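Local coordinates for protein lipase (PDB 5AH0) that probably hydrolyses ester bonds in lipids as an alpha/beta-hydrolase lipase, and breaks down the polyester poly(butylene adipate-co-terephthalate), at residues F178-V183 with V222-I227; L239-A244 with Y297-Q302; P285-F290 with D356-C361; R292-Y297 with V317-S322; G303-I306 with S310-P313. One frame throughout, in Å; residues are numbered along the deposited sequence.

Overall arrangement
Contacts 3, 4, 5 and 2 follow one another in space, each using residues between 285 and 322, contact 1 to one side. Contact 3 holds the loop of His357, whose hydrogen bonds to Asp315 and Ser114 are consistent with a lipase catalytic triad. Its centre lies about 18 Å from that of contact 1, yet the two meet where Phe178 packs edge-to-face on Phe290. Contact 4 is about 12 Å from contact 3, centre to centre, and Val317 touches His357 and Leu287. The centres of contacts 4 and 5 are about 9 Å apart, and Asn319 ND2 bonds to Trp311 O, 2.8 Å. Contacts 5 and 2, centres about 6 Å apart, share an arginine-rich polar network.

Contact 1. Residues F178-V183 with V222-I227; sequences FAKNLV and VFNSAI
The ring of Phe223 meets the methyl of Ala179 at a slant, neither squarely over a face nor in line with the rim. The ring atom CZ lies 3.4 Å from Ala179 CB, with CE1 and CE2 a little farther off. On one face sits the neighbouring Val222, whose CG1 is 3.7 Å above the ring plane and displaced toward the rim. Beyond the two segments Phe200 makes an edge-to-face contact with the ring, and the indole of Trp228 meets it with the planes almost parallel. Apolar and aromatic groups thus pack on several sides of a ring that remains partly exposed. With CG beside the backbone N and anti to the carbonyl carbon (chi1 -66°), the ring leans toward helix 173-190. Alanine suits that helix here because its single methyl lets the ring tip come close to the backbone. One residue on, Lys180 runs an extended chain past the end of helix 215-223, and its CE passes 4.3 Å from Phe223 CB. Lysine fits this border, since its CE can lie near that carbon while the chain carries the ammonium on past the helix end. The chain leaves helical geometry at Asn224, and a new turn begins at Ser225, whose OG accepts from Ile227 N at 3.2 Å in a nearly straight capping bond (170°). The side chains of Phe223 and Ala179 join the C-terminal end of one helix to the flank of another, a helix-helix contact consistent with the helical cap region of related zinc-containing bacterial lipases of the alpha/beta-hydrolase fold.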
# COMPACT_ATOMS: atom_id res chain seq x y z
N PHE A 178 3.86 -6.43 -15.10
CA PHE A 178 2.69 -5.81 -14.51
C PHE A 178 2.90 -4.31 -14.34
O PHE A 178 2.01 -3.52 -14.62
CB PHE A 178 2.34 -6.43 -13.17
CG PHE A 178 1.13 -5.81 -12.55
CD1 PHE A 178 -0.13 -6.18 -12.97
CD2 PHE A 178 1.26 -4.80 -11.60
CE1 PHE A 178 -1.25 -5.57 -12.45
CE2 PHE A 178 0.13 -4.20 -11.07
CZ PHE A 178 -1.11 -4.58 -11.49
N ALA A 179 4.07 -3.92 -13.85
CA ALA A 179 4.32 -2.51 -13.63
C ALA A 179 4.23 -1.74 -14.94
O ALA A 179 3.44 -0.79 -15.06
CB ALA A 179 5.67 -2.30 -12.98
N LYS A 180 5.02 -2.17 -15.93
CA LYS A 180 5.03 -1.53 -17.24
C LYS A 180 3.62 -1.41 -17.80
O LYS A 180 3.21 -0.34 -18.25
CB LYS A 180 5.90 -2.32 -18.20
CG LYS A 180 7.40 -2.18 -17.94
CD LYS A 180 8.15 -3.35 -18.55
CE LYS A 180 9.61 -2.99 -18.76
NZ LYS A 180 10.43 -4.16 -19.15
N ASN A 181 2.85 -2.50 -17.73
CA ASN A 181 1.52 -2.49 -18.31
C ASN A 181 0.54 -1.60 -17.55
O ASN A 181 -0.36 -1.01 -18.14
CB ASN A 181 0.97 -3.90 -18.40
CG ASN A 181 1.49 -4.64 -19.60
OD1 ASN A 181 1.05 -4.39 -20.73
ND2 ASN A 181 2.43 -5.55 -19.38
N LEU A 182 0.72 -1.46 -16.24
CA LEU A 182 -0.15 -0.57 -15.49
C LEU A 182 0.06 0.88 -15.93
O LEU A 182 -0.90 1.62 -16.11
CB LEU A 182 0.08 -0.69 -13.98
CG LEU A 182 -0.87 0.26 -13.25
CD1 LEU A 182 -1.80 -0.48 -12.34
CD2 LEU A 182 -0.10 1.33 -12.48
N VAL A 183 1.31 1.30 -16.09
CA VAL A 183 1.57 2.66 -16.57
C VAL A 183 1.00 2.84 -17.96
O VAL A 183 0.31 3.82 -18.23
CB VAL A 183 3.07 2.99 -16.60
CG1 VAL A 183 3.29 4.42 -17.11
CG2 VAL A 183 3.66 2.83 -15.23
N VAL A 222 13.88 2.18 -15.68
CA VAL A 222 13.68 1.83 -14.28
C VAL A 222 13.69 0.33 -14.01
O VAL A 222 14.38 -0.15 -13.11
CB VAL A 222 12.36 2.41 -13.75
CG1 VAL A 222 11.95 1.72 -12.43
CG2 VAL A 222 12.45 3.92 -13.59
N PHE A 223 12.93 -0.42 -14.81
CA PHE A 223 12.73 -1.85 -14.57
C PHE A 223 13.73 -2.74 -15.32
O PHE A 223 13.69 -3.97 -15.21
CB PHE A 223 11.29 -2.23 -14.91
CG PHE A 223 10.28 -1.59 -14.00
CD1 PHE A 223 10.00 -2.14 -12.76
CD2 PHE A 223 9.64 -0.42 -14.37
CE1 PHE A 223 9.08 -1.55 -11.91
CE2 PHE A 223 8.72 0.18 -13.52
CZ PHE A 223 8.44 -0.39 -12.29
N ASN A 224 14.63 -2.13 -16.07
CA ASN A 224 15.74 -2.86 -16.66
C ASN A 224 17.00 -2.59 -15.87
O ASN A 224 18.11 -2.91 -16.30
CB ASN A 224 15.94 -2.48 -18.13
CG ASN A 224 14.74 -2.83 -18.99
OD1 ASN A 224 13.70 -3.28 -18.49
ND2 ASN A 224 14.87 -2.61 -20.29
N SER A 225 16.84 -1.96 -14.71
CA SER A 225 17.96 -1.66 -13.83
C SER A 225 18.46 -2.90 -13.09
O SER A 225 17.72 -3.85 -12.84
CB SER A 225 17.56 -0.59 -12.82
OG SER A 225 18.59 -0.43 -11.87
N ALA A 226 19.74 -2.88 -12.73
CA ALA A 226 20.35 -3.99 -12.03
C ALA A 226 19.87 -4.07 -10.60
O ALA A 226 19.95 -5.11 -9.96
CB ALA A 226 21.87 -3.86 -12.07
N ILE A 227 19.34 -2.95 -10.10
CA ILE A 227 18.95 -2.82 -8.70
C ILE A 227 17.99 -3.91 -8.25
O ILE A 227 18.11 -4.42 -7.14
CB ILE A 227 18.30 -1.45 -8.43
CG1 ILE A 227 19.22 -0.32 -8.89
CG2 ILE A 227 18.00 -1.29 -6.96
CD1 ILE A 227 20.47 -0.19 -8.07

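Contact 2. Residues L239-A244 with Y297-Q302; sequences LSTDGA and YTRNEQ
Thr241 and Arg299 run antiparallel alongside one another, and their ends meet where the guanidinium presents its edge to the threonine hydroxyl. Arg299 NH2 lies 3.4 Å from Thr241 OG1, near the guanidinium plane, in a weak but fairly straight hydrogen bond (163°). The arginine chain starts out extended, with CG anti to the backbone N (chi1 -174°), and then bends at chi3, 70°, which turns its flat head toward helix 241-250. The other terminal nitrogen, NH1, donates to Tyr297 OH at 3.1 Å, the hydroxyl standing slightly off the guanidinium plane. Stronger partners lie outside the two segments: Asp170 makes a salt bridge to Arg299 NH1 and a hydrogen bond to Thr241 OG1, while Arg299 NH2 also bonds to Val305 O. These bonds fix both the position and the rotation of a buried charge, a task for which arginine, with its several planar N-H groups, is well suited. A leucine in place of Arg299 would probably leave the Val305 carbonyl without this donor and deprive Asp170 of this salt-bridge mate. Asp242 OD1 lies 4.5 Å from Arg299 NH2, well off the guanidinium plane, so only charge attraction is likely between them; the firm partner of Asp242 is Arg304, in a salt bridge. Thr241 and Asp242 occupy the first turn of a helix whose N-cap is Ser240, with OG accepting from Gly243 N at 3.0 Å, so the segment 297-302 docks its arginine on a classically N-capped helix start.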
# COMPACT_ATOMS: atom_id res chain seq x y z
N LEU A 239 6.86 -7.73 -1.66
CA LEU A 239 5.58 -8.25 -2.13
C LEU A 239 5.58 -9.76 -2.26
O LEU A 239 4.51 -10.38 -2.29
CB LEU A 239 5.21 -7.61 -3.47
CG LEU A 239 4.77 -6.16 -3.36
CD1 LEU A 239 4.55 -5.56 -4.74
CD2 LEU A 239 3.50 -6.08 -2.53
N SER A 240 6.76 -10.36 -2.34
CA SER A 240 6.86 -11.80 -2.51
C SER A 240 6.49 -12.53 -1.23
O SER A 240 6.48 -11.96 -0.14
CB SER A 240 8.28 -12.20 -2.93
OG SER A 240 9.22 -11.93 -1.91
N THR A 241 6.19 -13.82 -1.38
CA THR A 241 5.91 -14.68 -0.25
C THR A 241 7.13 -14.75 0.65
O THR A 241 7.02 -14.87 1.88
CB THR A 241 5.53 -16.08 -0.72
OG1 THR A 241 6.59 -16.59 -1.55
CG2 THR A 241 4.26 -16.03 -1.53
N ASP A 242 8.30 -14.65 0.04
CA ASP A 242 9.57 -14.73 0.74
C ASP A 242 9.83 -13.50 1.59
O ASP A 242 10.24 -13.61 2.75
CB ASP A 242 10.71 -14.90 -0.26
CG ASP A 242 10.43 -15.98 -1.28
OD1 ASP A 242 10.12 -17.12 -0.86
OD2 ASP A 242 10.48 -15.66 -2.49
N GLY A 243 9.58 -12.32 1.03
CA GLY A 243 9.81 -11.09 1.74
C GLY A 243 8.75 -10.72 2.76
O GLY A 243 9.05 -10.15 3.81
N ALA A 244 7.50 -11.04 2.45
CA ALA A 244 6.40 -10.69 3.35
C ALA A 244 6.56 -11.46 4.65
O ALA A 244 6.40 -10.93 5.76
CB ALA A 244 5.06 -11.00 2.70
N TYR A 297 -0.39 -20.70 -10.80
CA TYR A 297 0.96 -20.82 -10.28
C TYR A 297 0.99 -21.62 -8.99
O TYR A 297 0.39 -21.25 -8.00
CB TYR A 297 1.56 -19.43 -10.05
CG TYR A 297 2.95 -19.48 -9.47
CD1 TYR A 297 4.06 -19.62 -10.30
CD2 TYR A 297 3.15 -19.38 -8.10
CE1 TYR A 297 5.34 -19.67 -9.78
CE2 TYR A 297 4.43 -19.43 -7.56
CZ TYR A 297 5.52 -19.57 -8.41
OH TYR A 297 6.80 -19.62 -7.88
N THR A 298 1.70 -22.75 -9.01
CA THR A 298 1.94 -23.52 -7.79
C THR A 298 3.43 -23.75 -7.59
O THR A 298 4.23 -23.61 -8.52
CB THR A 298 1.19 -24.88 -7.81
OG1 THR A 298 1.62 -25.66 -8.93
CG2 THR A 298 -0.31 -24.66 -7.90
N ARG A 299 3.82 -24.09 -6.37
CA ARG A 299 5.23 -24.31 -6.09
C ARG A 299 5.43 -25.12 -4.82
O ARG A 299 4.87 -24.80 -3.77
CB ARG A 299 5.96 -22.98 -5.95
CG ARG A 299 7.45 -23.12 -5.81
CD ARG A 299 8.05 -21.79 -5.49
NE ARG A 299 7.69 -21.35 -4.15
CZ ARG A 299 7.27 -20.12 -3.85
NH1 ARG A 299 7.15 -19.21 -4.81
NH2 ARG A 299 6.98 -19.81 -2.60
N ASN A 300 6.25 -26.16 -4.93
CA ASN A 300 6.52 -27.05 -3.82
C ASN A 300 8.02 -27.18 -3.63
O ASN A 300 8.59 -28.23 -3.92
CB ASN A 300 5.90 -28.43 -4.06
CG ASN A 300 5.80 -29.26 -2.80
OD1 ASN A 300 5.71 -28.71 -1.70
ND2 ASN A 300 5.85 -30.58 -2.95
N GLU A 301 8.66 -26.10 -3.20
CA GLU A 301 10.09 -26.13 -2.99
C GLU A 301 10.42 -26.00 -1.52
O GLU A 301 9.71 -25.35 -0.76
CB GLU A 301 10.77 -25.02 -3.80
CG GLU A 301 10.58 -25.17 -5.29
CD GLU A 301 11.02 -23.95 -6.08
OE1 GLU A 301 11.68 -23.07 -5.49
OE2 GLU A 301 10.67 -23.86 -7.28
N GLN A 302 11.52 -26.61 -1.13
CA GLN A 302 11.95 -26.57 0.26
C GLN A 302 12.57 -25.21 0.58
O GLN A 302 13.29 -24.63 -0.24
CB GLN A 302 12.89 -27.74 0.54
CG GLN A 302 14.00 -27.90 -0.48
CD GLN A 302 14.86 -29.14 -0.23
OE1 GLN A 302 14.65 -29.86 0.75
NE2 GLN A 302 15.82 -29.40 -1.11

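Contact 3. Residues P285-F290 with D356-C361; sequences PLLYPF and DHMDAC
Leu287 faces His357 across 8.2 Å between CA atoms, the leucine being the third residue of a type I turn, from Pro285 to Tyr288, that leads into helix 288-294. The opposing loop is probably the histidine loop of the alpha/beta-hydrolase fold: His357 hydrogen-bonds to Asp315 through ND1 and to Ser114 through NE2, consistent with a catalytic triad. Leu287 CG stands beside the backbone N (chi1 -62°), and an extended second torsion carries CD1 to the loop, 4.0 Å from His357 CB and 4.3 Å from Met358 CG. A branched aliphatic residue suits this place because it packs a buried apolar methyl against the loop without competing for the polar groups of the histidine. The same methyl rests against the carboxylate carbon of Asp356, a residue kept occupied within its own loop. Asp356 OD1 accepts from Asp359 N at 3.0 Å (159°), an Asx motif, and weakly from Met358 N. In return Asp359 OD2 accepts from Asp356 N at 2.9 Å (167°), giving the reciprocal pattern of a capping box around a turn that has helical backbone angles. Leu287 CD1 comes to 3.8 Å from Asp356 CG and equally near Asp356 OD1.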
# COMPACT_ATOMS: atom_id res chain seq x y z
N PRO A 285 -9.28 -6.83 -20.32
CA PRO A 285 -9.03 -6.02 -19.11
C PRO A 285 -7.56 -6.16 -18.67
O PRO A 285 -6.99 -7.23 -18.91
CB PRO A 285 -9.99 -6.63 -18.09
CG PRO A 285 -11.14 -7.16 -18.93
CD PRO A 285 -10.46 -7.70 -20.20
N LEU A 286 -6.98 -5.13 -18.04
CA LEU A 286 -5.58 -5.17 -17.60
C LEU A 286 -5.26 -6.40 -16.77
O LEU A 286 -4.26 -7.06 -16.98
CB LEU A 286 -5.23 -3.91 -16.78
CG LEU A 286 -3.82 -3.81 -16.19
CD1 LEU A 286 -2.78 -3.89 -17.30
CD2 LEU A 286 -3.61 -2.51 -15.41
N LEU A 287 -6.14 -6.73 -15.82
CA LEU A 287 -5.86 -7.78 -14.86
C LEU A 287 -6.07 -9.20 -15.39
O LEU A 287 -5.80 -10.17 -14.67
CB LEU A 287 -6.73 -7.56 -13.63
CG LEU A 287 -6.48 -6.25 -12.88
CD1 LEU A 287 -7.36 -6.19 -11.66
CD2 LEU A 287 -5.01 -6.17 -12.51
N TYR A 288 -6.56 -9.33 -16.62
CA TYR A 288 -6.91 -10.64 -17.14
C TYR A 288 -5.72 -11.63 -17.18
O TYR A 288 -5.82 -12.73 -16.64
CB TYR A 288 -7.54 -10.52 -18.53
CG TYR A 288 -7.80 -11.88 -19.15
CD1 TYR A 288 -8.85 -12.68 -18.71
CD2 TYR A 288 -6.99 -12.37 -20.17
CE1 TYR A 288 -9.09 -13.94 -19.27
CE2 TYR A 288 -7.22 -13.62 -20.75
CZ TYR A 288 -8.27 -14.40 -20.29
OH TYR A 288 -8.50 -15.64 -20.85
N PRO A 289 -4.59 -11.26 -17.80
CA PRO A 289 -3.52 -12.25 -17.82
C PRO A 289 -2.90 -12.48 -16.44
O PRO A 289 -2.45 -13.58 -16.14
CB PRO A 289 -2.49 -11.64 -18.78
CG PRO A 289 -2.69 -10.17 -18.63
CD PRO A 289 -4.18 -9.99 -18.45
N PHE A 290 -2.87 -11.44 -15.60
CA PHE A 290 -2.26 -11.59 -14.29
C PHE A 290 -3.09 -12.47 -13.35
O PHE A 290 -2.54 -13.33 -12.67
CB PHE A 290 -1.99 -10.19 -13.70
CG PHE A 290 -1.12 -9.36 -14.60
CD1 PHE A 290 0.21 -9.70 -14.78
CD2 PHE A 290 -1.64 -8.31 -15.32
CE1 PHE A 290 1.01 -8.98 -15.63
CE2 PHE A 290 -0.83 -7.58 -16.19
CZ PHE A 290 0.49 -7.91 -16.34
N ASP A 356 -12.45 -7.16 -8.13
CA ASP A 356 -11.04 -7.34 -8.45
C ASP A 356 -10.19 -6.24 -7.80
O ASP A 356 -10.71 -5.38 -7.08
CB ASP A 356 -10.77 -7.45 -9.97
CG ASP A 356 -11.05 -6.16 -10.76
OD1 ASP A 356 -10.72 -5.04 -10.30
OD2 ASP A 356 -11.57 -6.30 -11.89
N HIS A 357 -8.88 -6.28 -8.04
CA HIS A 357 -7.96 -5.44 -7.30
C HIS A 357 -8.20 -3.94 -7.46
O HIS A 357 -8.15 -3.20 -6.47
CB HIS A 357 -6.53 -5.75 -7.73
CG HIS A 357 -5.50 -5.31 -6.74
ND1 HIS A 357 -5.36 -5.90 -5.50
CD2 HIS A 357 -4.54 -4.36 -6.81
CE1 HIS A 357 -4.36 -5.33 -4.86
NE2 HIS A 357 -3.85 -4.39 -5.63
N MET A 358 -8.45 -3.49 -8.68
CA MET A 358 -8.68 -2.06 -8.91
C MET A 358 -10.10 -1.66 -8.55
O MET A 358 -10.33 -0.49 -8.21
CB MET A 358 -8.40 -1.68 -10.37
CG MET A 358 -6.99 -2.02 -10.81
SD MET A 358 -5.79 -1.34 -9.66
CE MET A 358 -5.88 0.39 -10.07
N ASP A 359 -11.03 -2.61 -8.61
CA ASP A 359 -12.39 -2.40 -8.15
C ASP A 359 -12.35 -1.84 -6.72
O ASP A 359 -13.10 -0.94 -6.36
CB ASP A 359 -13.22 -3.71 -8.14
CG ASP A 359 -13.76 -4.12 -9.53
OD1 ASP A 359 -13.98 -3.24 -10.40
OD2 ASP A 359 -14.01 -5.34 -9.73
N ALA A 360 -11.42 -2.39 -5.94
CA ALA A 360 -11.42 -2.19 -4.50
C ALA A 360 -11.09 -0.76 -4.12
O ALA A 360 -11.51 -0.30 -3.05
CB ALA A 360 -10.43 -3.15 -3.84
N CYS A 361 -10.36 -0.06 -4.98
CA CYS A 361 -10.07 1.35 -4.70
C CYS A 361 -10.90 2.25 -5.61
O CYS A 361 -10.70 3.45 -5.65
CB CYS A 361 -8.57 1.66 -4.84
SG CYS A 361 -7.83 1.40 -6.49

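Contact 4. Residues R292-Y297 with V317-S322; sequences RFIGSY and VVNTIS
Asn319 has its amide gripped from both ends, ND2 bonding to Trp311 O and OD1 accepting from Thr167 N, and against this fixed group Ile294 lays its CG2 methyl. Ile294 CG2 is 3.4 Å from Asn319 ND2 and 3.9 Å from Asn319 CG, the two side chains meeting at a slant. Asparagine suits the spot, since it offers a donor and an acceptor at the end of one short side chain and so satisfies both of its buried polar atoms. The other branch of Ile294 goes its own way. CG1 stands beside the backbone N, and a straight second torsion, chi2 172°, carries CD1 out to the peptide after Val317, where it lies 3.4 Å from Val317 O and 3.6 Å from Val317 C. Isoleucine thus spreads two branches over two places in the loop, at Val317 and at Asn319. That loop probably carries the acid of an alpha/beta-hydrolase triad: Asp315, whose OD2 bonds to His357, takes hydrogen bonds on OD1 from both Val317 N and Val318 N. Ile294 belongs to helix 288-294, and beyond it Ser296 N bonds to Phe293 O at 3.2 Å. An alanine here would remove both branches and probably open a gap against the Asn319 amide and the Val317 carbonyl. Val317 and Val318 point their own side chains away from Ile294, and that of Val317 packs on Leu287 and Phe178. Past Asn319 the chain enters a 3-10 turn in which Ser322 N donates to Asn319 O at 3.1 Å.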
# COMPACT_ATOMS: atom_id res chain seq x y z
N ARG A 292 -5.01 -14.88 -14.39
CA ARG A 292 -4.85 -16.25 -14.86
C ARG A 292 -3.49 -16.80 -14.47
O ARG A 292 -3.38 -17.98 -14.09
CB ARG A 292 -5.04 -16.34 -16.38
CG ARG A 292 -6.50 -16.18 -16.79
CD ARG A 292 -6.77 -16.49 -18.25
NE ARG A 292 -7.09 -17.89 -18.51
CZ ARG A 292 -6.25 -18.74 -19.08
NH1 ARG A 292 -5.03 -18.32 -19.43
NH2 ARG A 292 -6.61 -20.00 -19.29
N PHE A 293 -2.46 -15.96 -14.53
CA PHE A 293 -1.15 -16.41 -14.11
C PHE A 293 -1.17 -16.83 -12.64
O PHE A 293 -0.70 -17.90 -12.31
CB PHE A 293 -0.07 -15.34 -14.31
CG PHE A 293 1.27 -15.74 -13.76
CD1 PHE A 293 2.13 -16.54 -14.50
CD2 PHE A 293 1.63 -15.38 -12.47
CE1 PHE A 293 3.35 -16.95 -13.98
CE2 PHE A 293 2.86 -15.78 -11.93
CZ PHE A 293 3.73 -16.57 -12.69
N ILE A 294 -1.68 -15.97 -11.77
CA ILE A 294 -1.71 -16.27 -10.33
C ILE A 294 -2.56 -17.49 -10.03
O ILE A 294 -2.22 -18.31 -9.17
CB ILE A 294 -2.24 -15.07 -9.52
CG1 ILE A 294 -1.33 -13.86 -9.72
CG2 ILE A 294 -2.32 -15.41 -8.01
CD1 ILE A 294 -1.88 -12.60 -9.12
N GLY A 295 -3.66 -17.63 -10.76
CA GLY A 295 -4.57 -18.74 -10.55
C GLY A 295 -4.05 -20.09 -11.03
O GLY A 295 -4.71 -21.10 -10.83
N SER A 296 -2.87 -20.11 -11.66
CA SER A 296 -2.31 -21.36 -12.16
C SER A 296 -0.90 -21.62 -11.62
O SER A 296 -0.27 -22.63 -11.94
CB SER A 296 -2.29 -21.37 -13.69
OG SER A 296 -1.38 -20.41 -14.21
N TYR A 297 -0.39 -20.70 -10.80
CA TYR A 297 0.96 -20.82 -10.28
C TYR A 297 0.99 -21.62 -8.99
O TYR A 297 0.39 -21.25 -8.00
CB TYR A 297 1.56 -19.43 -10.05
CG TYR A 297 2.95 -19.48 -9.47
CD1 TYR A 297 4.06 -19.62 -10.30
CD2 TYR A 297 3.15 -19.38 -8.10
CE1 TYR A 297 5.34 -19.67 -9.78
CE2 TYR A 297 4.43 -19.43 -7.56
CZ TYR A 297 5.52 -19.57 -8.41
OH TYR A 297 6.80 -19.62 -7.88
N VAL A 317 -4.29 -9.42 -8.76
CA VAL A 317 -2.98 -8.96 -8.37
C VAL A 317 -2.49 -9.67 -7.12
O VAL A 317 -1.32 -9.95 -6.99
CB VAL A 317 -2.95 -7.43 -8.12
CG1 VAL A 317 -1.61 -7.01 -7.55
CG2 VAL A 317 -3.23 -6.66 -9.42
N VAL A 318 -3.40 -9.98 -6.20
CA VAL A 318 -3.02 -10.57 -4.92
C VAL A 318 -3.82 -11.83 -4.59
O VAL A 318 -5.03 -11.85 -4.79
CB VAL A 318 -3.21 -9.56 -3.77
CG1 VAL A 318 -2.75 -10.15 -2.44
CG2 VAL A 318 -2.47 -8.28 -4.07
N ASN A 319 -3.15 -12.89 -4.13
CA ASN A 319 -3.85 -14.09 -3.68
C ASN A 319 -4.84 -13.77 -2.55
O ASN A 319 -4.50 -13.06 -1.61
CB ASN A 319 -2.86 -15.14 -3.19
CG ASN A 319 -1.68 -15.29 -4.12
OD1 ASN A 319 -0.82 -14.41 -4.18
ND2 ASN A 319 -1.61 -16.42 -4.84
N THR A 320 -6.06 -14.30 -2.65
CA THR A 320 -7.11 -14.03 -1.67
C THR A 320 -6.71 -14.51 -0.28
O THR A 320 -6.98 -13.84 0.71
CB THR A 320 -8.43 -14.70 -2.06
OG1 THR A 320 -8.82 -14.26 -3.36
CG2 THR A 320 -9.52 -14.34 -1.08
N ILE A 321 -6.03 -15.65 -0.21
CA ILE A 321 -5.67 -16.25 1.07
C ILE A 321 -4.70 -15.37 1.86
O ILE A 321 -4.54 -15.54 3.06
CB ILE A 321 -5.04 -17.66 0.88
CG1 ILE A 321 -4.95 -18.42 2.20
CG2 ILE A 321 -3.68 -17.57 0.23
CD1 ILE A 321 -4.31 -19.80 2.06
N SER A 322 -4.06 -14.42 1.18
CA SER A 322 -3.02 -13.63 1.82
C SER A 322 -3.55 -12.36 2.51
O SER A 322 -2.78 -11.65 3.18
CB SER A 322 -1.96 -13.26 0.78
OG SER A 322 -0.95 -12.42 1.32

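Contact 5. Residues G303-I306 with S310-P313; sequences GRVI and SWKP
The chain from Gly303 to Ile306 doubles back on Trp311, with Val305 and Ile306 making the touch. Gly303 comes first, with phi at 94°, a backbone shape in which a side chain would press on the carbonyl of Gln302; glycine avoids that, and its own carbonyl O receives Arg245 NH2. Arg304 follows and reaches helix 241-250, where it pairs with Asp242 in a salt bridge; its pairings with Asp170 and Glu301 are long and weak. Its length suits a residue that begins in a peripheral loop and ends at a helix. Val305 is the apolar point of the contact. Its CG1, anti to the backbone N (chi1 176°), lies 4.0 Å from Trp311 CZ2, meeting the indole at a slant, the valine side chain lying roughly perpendicular to that of the tryptophan. A branched side chain serves well here, because Val305 also packs on Thr241, Arg245 and Ile328. These residues form an irregular excursion between helix 288-294 and strand 334-336 of the alpha/beta-hydrolase fold; although its two limbs are only a few residues apart in sequence, no hydrogen bond joins them. Ile306 turns its side chain away from Trp311 and packs on Asn300, so it is the backbone that comes near the indole, obliquely. Ile306 O stands 3.8 Å from Trp311 NE1 and 4.2 Å from Trp311 CD1. The CA atoms of Ile306 and Trp311 are 9.3 Å apart, a separation the broad indole spans; it also packs on Ile321 and Thr241.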
# COMPACT_ATOMS: atom_id res chain seq x y z
N GLY A 303 12.23 -24.67 1.74
CA GLY A 303 12.76 -23.39 2.17
C GLY A 303 11.87 -22.20 1.82
O GLY A 303 11.98 -21.14 2.43
N ARG A 304 10.99 -22.36 0.84
CA ARG A 304 10.06 -21.29 0.48
C ARG A 304 8.63 -21.66 0.86
O ARG A 304 8.33 -22.83 1.07
CB ARG A 304 10.13 -20.98 -1.02
CG ARG A 304 11.41 -20.29 -1.46
CD ARG A 304 11.42 -20.06 -2.96
NE ARG A 304 11.00 -18.71 -3.32
CZ ARG A 304 10.57 -18.37 -4.53
NH1 ARG A 304 10.50 -19.29 -5.48
NH2 ARG A 304 10.20 -17.12 -4.79
N VAL A 305 7.76 -20.66 0.95
CA VAL A 305 6.35 -20.88 1.22
C VAL A 305 5.76 -21.82 0.18
O VAL A 305 5.90 -21.59 -1.02
CB VAL A 305 5.57 -19.55 1.23
CG1 VAL A 305 4.07 -19.79 1.42
CG2 VAL A 305 6.13 -18.62 2.29
N ILE A 306 5.10 -22.88 0.64
CA ILE A 306 4.53 -23.85 -0.29
C ILE A 306 3.24 -23.29 -0.87
O ILE A 306 2.36 -22.83 -0.14
CB ILE A 306 4.25 -25.23 0.38
CG1 ILE A 306 5.50 -26.13 0.34
CG2 ILE A 306 3.15 -25.96 -0.37
CD1 ILE A 306 6.69 -25.64 1.14
N SER A 310 -4.97 -23.76 -2.59
CA SER A 310 -5.63 -22.75 -1.78
C SER A 310 -5.11 -21.34 -2.09
O SER A 310 -5.72 -20.36 -1.70
CB SER A 310 -5.47 -23.07 -0.29
OG SER A 310 -4.15 -22.85 0.17
N TRP A 311 -3.98 -21.25 -2.80
CA TRP A 311 -3.42 -19.95 -3.20
C TRP A 311 -3.91 -19.46 -4.56
O TRP A 311 -3.69 -18.30 -4.92
CB TRP A 311 -1.90 -20.02 -3.24
CG TRP A 311 -1.30 -19.93 -1.90
CD1 TRP A 311 -1.25 -20.91 -0.95
CD2 TRP A 311 -0.66 -18.78 -1.33
NE1 TRP A 311 -0.62 -20.45 0.17
CE2 TRP A 311 -0.25 -19.14 -0.03
CE3 TRP A 311 -0.40 -17.49 -1.78
CZ2 TRP A 311 0.41 -18.25 0.82
CZ3 TRP A 311 0.25 -16.60 -0.94
CH2 TRP A 311 0.66 -16.99 0.35
N LYS A 312 -4.57 -20.32 -5.31
CA LYS A 312 -5.01 -19.94 -6.64
C LYS A 312 -6.09 -18.84 -6.68
O LYS A 312 -6.05 -17.99 -7.56
CB LYS A 312 -5.51 -21.18 -7.40
CG LYS A 312 -4.38 -22.12 -7.82
CD LYS A 312 -4.91 -23.36 -8.51
CE LYS A 312 -3.78 -24.24 -9.04
NZ LYS A 312 -4.27 -25.55 -9.57
N PRO A 313 -7.04 -18.83 -5.73
CA PRO A 313 -8.00 -17.72 -5.90
C PRO A 313 -7.34 -16.37 -5.66
O PRO A 313 -6.53 -16.24 -4.74
CB PRO A 313 -9.07 -18.01 -4.83
CG PRO A 313 -8.90 -19.47 -4.49
CD PRO A 313 -7.43 -19.73 -4.63